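Long-range contact in AP endonuclease, family 2 (Brucella melitensis biovar Abortus, PDB 3NGF), which probably interconverts hydroxypyruvate and its aldehyde isomer as a manganese-binding member of the hyi family of isomerases: residues A[162-167]-A[191-196]. Residues are numbered along the deposited sequence; the frame is centred on the assembly and turned at random.
Sequences IVHQLE and IMDGDL
A histidine-carboxylate hydrogen bond, H164 to D193, links the start of helix 165-175 to the residue that follows helix 186-192. H164 ND1 donates to D193 OD1 over 2.7 Å, almost straight at 176°; histidine suits the place by offering an N-H in its ring plane, which meets the syn side of OD1 somewhat tilted from the carboxylate plane. With a similar tilt, Q165 N, just after H164 at the N-cap position, donates to the syn side of D193 OD2 at 2.9 Å. Aspartate fits because its two oxygens can take a ring N-H and a backbone N-H together, which fixes the carboxylate's rotation. In the TIM barrel, helix 165-175 precedes strand 180-185 and helix 186-192 follows it. Methionine's unbranched chain can turn back on itself: two bends in M192 (chi2 -53°, chi3 -58°) bring CE above the ring plane at its CE1-NE2 side, 3.7 Å from H164 CE1, while M192 CG lies 3.2 Å from V163 O. V163 CG2 makes an apolar contact with M192 CE at 4.0 Å. Glutamine's long chain serves two neighbourhoods: Q165 CG lies 3.3 Å from D193 OD2, and the buried side chain also touches P151 and V182, about 6 Å from the side chains of manganese ligands E150 and D185.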
ATOM      1  N   ILE A 162      -6.065   1.082  12.678  1.00 12.15           N
ATOM      2  CA  ILE A 162      -5.632  -0.316  12.597  1.00 12.30           C
ATOM      3  C   ILE A 162      -4.104  -0.400  12.518  1.00 11.96           C
ATOM      4  O   ILE A 162      -3.468   0.189  11.629  1.00 10.59           O
ATOM      5  CB  ILE A 162      -6.331  -1.070  11.409  1.00 12.05           C
ATOM      6  CG1 ILE A 162      -5.869  -2.529  11.307  1.00 13.51           C
ATOM      7  CG2 ILE A 162      -6.120  -0.337  10.096  1.00  9.26           C
ATOM      8  CD1 ILE A 162      -6.194  -3.349  12.491  1.00 12.99           C
ATOM      9  N   VAL A 163      -3.519  -1.065  13.513  1.00 12.92           N
ATOM     10  CA  VAL A 163      -2.052  -1.142  13.646  1.00 12.60           C
ATOM     11  C   VAL A 163      -1.543  -2.566  13.942  1.00 13.40           C
ATOM     12  O   VAL A 163      -0.354  -2.752  14.275  1.00 14.34           O
ATOM     13  CB  VAL A 163      -1.544  -0.123  14.720  1.00 14.65           C
ATOM     14  CG1 VAL A 163      -1.896   1.304  14.316  1.00 14.04           C
ATOM     15  CG2 VAL A 163      -2.117  -0.408  16.102  1.00 14.31           C
ATOM     16  N   HIS A 164      -2.419  -3.578  13.850  1.00 13.47           N
ATOM     17  CA  HIS A 164      -2.009  -4.978  14.062  1.00 13.24           C
ATOM     18  C   HIS A 164      -2.482  -5.872  12.929  1.00 11.93           C
ATOM     19  O   HIS A 164      -3.641  -5.760  12.463  1.00 11.48           O
ATOM     20  CB  HIS A 164      -2.495  -5.509  15.411  1.00 13.32           C
ATOM     21  CG  HIS A 164      -1.832  -4.858  16.580  1.00 14.83           C
ATOM     22  ND1 HIS A 164      -0.554  -5.186  16.975  1.00 14.60           N
ATOM     23  CD2 HIS A 164      -2.262  -3.908  17.440  1.00 16.44           C
ATOM     24  CE1 HIS A 164      -0.215  -4.449  18.018  1.00 18.53           C
ATOM     25  NE2 HIS A 164      -1.234  -3.665  18.321  1.00 18.33           N
ATOM     26  N   GLN A 165      -1.590  -6.752  12.474  1.00 11.47           N
ATOM     27  CA  GLN A 165      -1.867  -7.584  11.275  1.00 11.18           C
ATOM     28  C   GLN A 165      -3.003  -8.593  11.415  1.00 12.02           C
ATOM     29  O   GLN A 165      -3.894  -8.630  10.566  1.00 10.65           O
ATOM     30  CB  GLN A 165      -0.595  -8.312  10.798  1.00 11.73           C
ATOM     31  CG  GLN A 165       0.564  -7.415  10.467  1.00 11.78           C
ATOM     32  CD  GLN A 165       0.296  -6.504   9.269  1.00 10.72           C
ATOM     33  OE1 GLN A 165      -0.433  -6.873   8.333  1.00 11.18           O
ATOM     34  NE2 GLN A 165       0.917  -5.327   9.280  1.00 10.43           N
ATOM     35  N   LEU A 166      -2.967  -9.449  12.434  1.00 11.90           N
ATOM     36  CA  LEU A 166      -4.006 -10.471  12.559  1.00 12.55           C
ATOM     37  C   LEU A 166      -5.357  -9.838  12.931  1.00 13.24           C
ATOM     38  O   LEU A 166      -6.420 -10.371  12.585  1.00 14.20           O
ATOM     39  CB  LEU A 166      -3.595 -11.558  13.560  1.00 13.97           C
ATOM     40  CG  LEU A 166      -2.384 -12.415  13.178  1.00 14.27           C
ATOM     41  CD1 LEU A 166      -2.170 -13.472  14.256  1.00 16.49           C
ATOM     42  CD2 LEU A 166      -2.579 -13.076  11.836  1.00 14.24           C
ATOM     43  N   GLU A 167      -5.326  -8.696  13.609  1.00 14.06           N
ATOM     44  CA  GLU A 167      -6.556  -7.955  13.895  1.00 14.59           C
ATOM     45  C   GLU A 167      -7.180  -7.514  12.567  1.00 13.37           C
ATOM     46  O   GLU A 167      -8.407  -7.567  12.397  1.00 13.87           O
ATOM     47  CB  GLU A 167      -6.248  -6.745  14.754  1.00 15.21           C
ATOM     48  CG  GLU A 167      -7.445  -5.884  15.063  1.00 17.10           C
ATOM     49  CD  GLU A 167      -7.126  -4.720  15.988  1.00 21.58           C
ATOM     50  OE1 GLU A 167      -5.930  -4.481  16.309  1.00 21.34           O
ATOM     51  OE2 GLU A 167      -8.098  -4.042  16.403  1.00 25.94           O
ATOM     52  N   ILE A 191       7.525  -3.494  13.599  1.00 11.82           N
ATOM     53  CA  ILE A 191       7.438  -2.525  14.684  1.00 11.95           C
ATOM     54  C   ILE A 191       6.328  -2.906  15.676  1.00 12.24           C
ATOM     55  O   ILE A 191       6.534  -2.813  16.889  1.00 12.40           O
ATOM     56  CB  ILE A 191       7.276  -1.066  14.151  1.00 11.90           C
ATOM     57  CG1 ILE A 191       8.559  -0.632  13.448  1.00 11.90           C
ATOM     58  CG2 ILE A 191       6.922  -0.070  15.243  1.00 12.54           C
ATOM     59  CD1 ILE A 191       8.415   0.620  12.588  1.00 13.78           C
ATOM     60  N   MET A 192       5.176  -3.337  15.160  1.00 11.60           N
ATOM     61  CA  MET A 192       3.999  -3.600  16.010  1.00 12.16           C
ATOM     62  C   MET A 192       3.839  -5.043  16.495  1.00 12.58           C
ATOM     63  O   MET A 192       3.348  -5.271  17.624  1.00 14.30           O
ATOM     64  CB  MET A 192       2.729  -3.198  15.253  1.00 12.40           C
ATOM     65  CG  MET A 192       2.644  -1.721  14.927  1.00 12.26           C
ATOM     66  SD  MET A 192       2.859  -0.657  16.357  1.00 13.39           S
ATOM     67  CE  MET A 192       1.528  -1.217  17.447  1.00 15.22           C
ATOM     68  N   ASP A 193       4.234  -6.013  15.673  1.00 12.58           N
ATOM     69  CA  ASP A 193       3.881  -7.424  15.884  1.00 12.34           C
ATOM     70  C   ASP A 193       5.079  -8.372  16.024  1.00 12.50           C
ATOM     71  O   ASP A 193       5.112  -9.218  16.926  1.00 12.67           O
ATOM     72  CB  ASP A 193       2.973  -7.910  14.736  1.00 12.79           C
ATOM     73  CG  ASP A 193       1.577  -7.294  14.784  1.00 15.19           C
ATOM     74  OD1 ASP A 193       1.054  -7.128  15.890  1.00 16.40           O
ATOM     75  OD2 ASP A 193       1.002  -6.943  13.717  1.00 16.99           O
ATOM     76  N   GLY A 194       6.042  -8.258  15.120  1.00 11.92           N
ATOM     77  CA  GLY A 194       7.166  -9.176  15.060  1.00 11.29           C
ATOM     78  C   GLY A 194       6.798 -10.565  14.558  1.00 11.49           C
ATOM     79  O   GLY A 194       5.772 -10.748  13.905  1.00 10.73           O
ATOM     80  N   ASP A 195       7.661 -11.548  14.822  1.00 11.98           N
ATOM     81  CA  ASP A 195       7.428 -12.961  14.440  1.00 12.21           C
ATOM     82  C   ASP A 195       7.014 -13.083  12.974  1.00 12.08           C
ATOM     83  O   ASP A 195       6.023 -13.744  12.645  1.00 11.95           O
ATOM     84  CB  ASP A 195       6.329 -13.578  15.334  1.00 12.50           C
ATOM     85  CG  ASP A 195       6.373 -15.086  15.401  1.00 14.12           C
ATOM     86  OD1 ASP A 195       7.425 -15.722  15.136  1.00 13.12           O
ATOM     87  OD2 ASP A 195       5.335 -15.669  15.781  1.00 12.96           O
ATOM     88  N   LEU A 196       7.802 -12.482  12.094  1.00 11.77           N
ATOM     89  CA  LEU A 196       7.341 -12.239  10.724  1.00 11.46           C
ATOM     90  C   LEU A 196       7.218 -13.483   9.862  1.00 12.31           C
ATOM     91  O   LEU A 196       6.292 -13.568   9.057  1.00 12.18           O
ATOM     92  CB  LEU A 196       8.235 -11.218  10.029  1.00 11.37           C
ATOM     93  CG  LEU A 196       8.385  -9.843  10.675  1.00 12.76           C
ATOM     94  CD1 LEU A 196       9.294  -8.969   9.803  1.00 14.72           C
ATOM     95  CD2 LEU A 196       7.059  -9.129  10.949  1.00 11.81           C
TER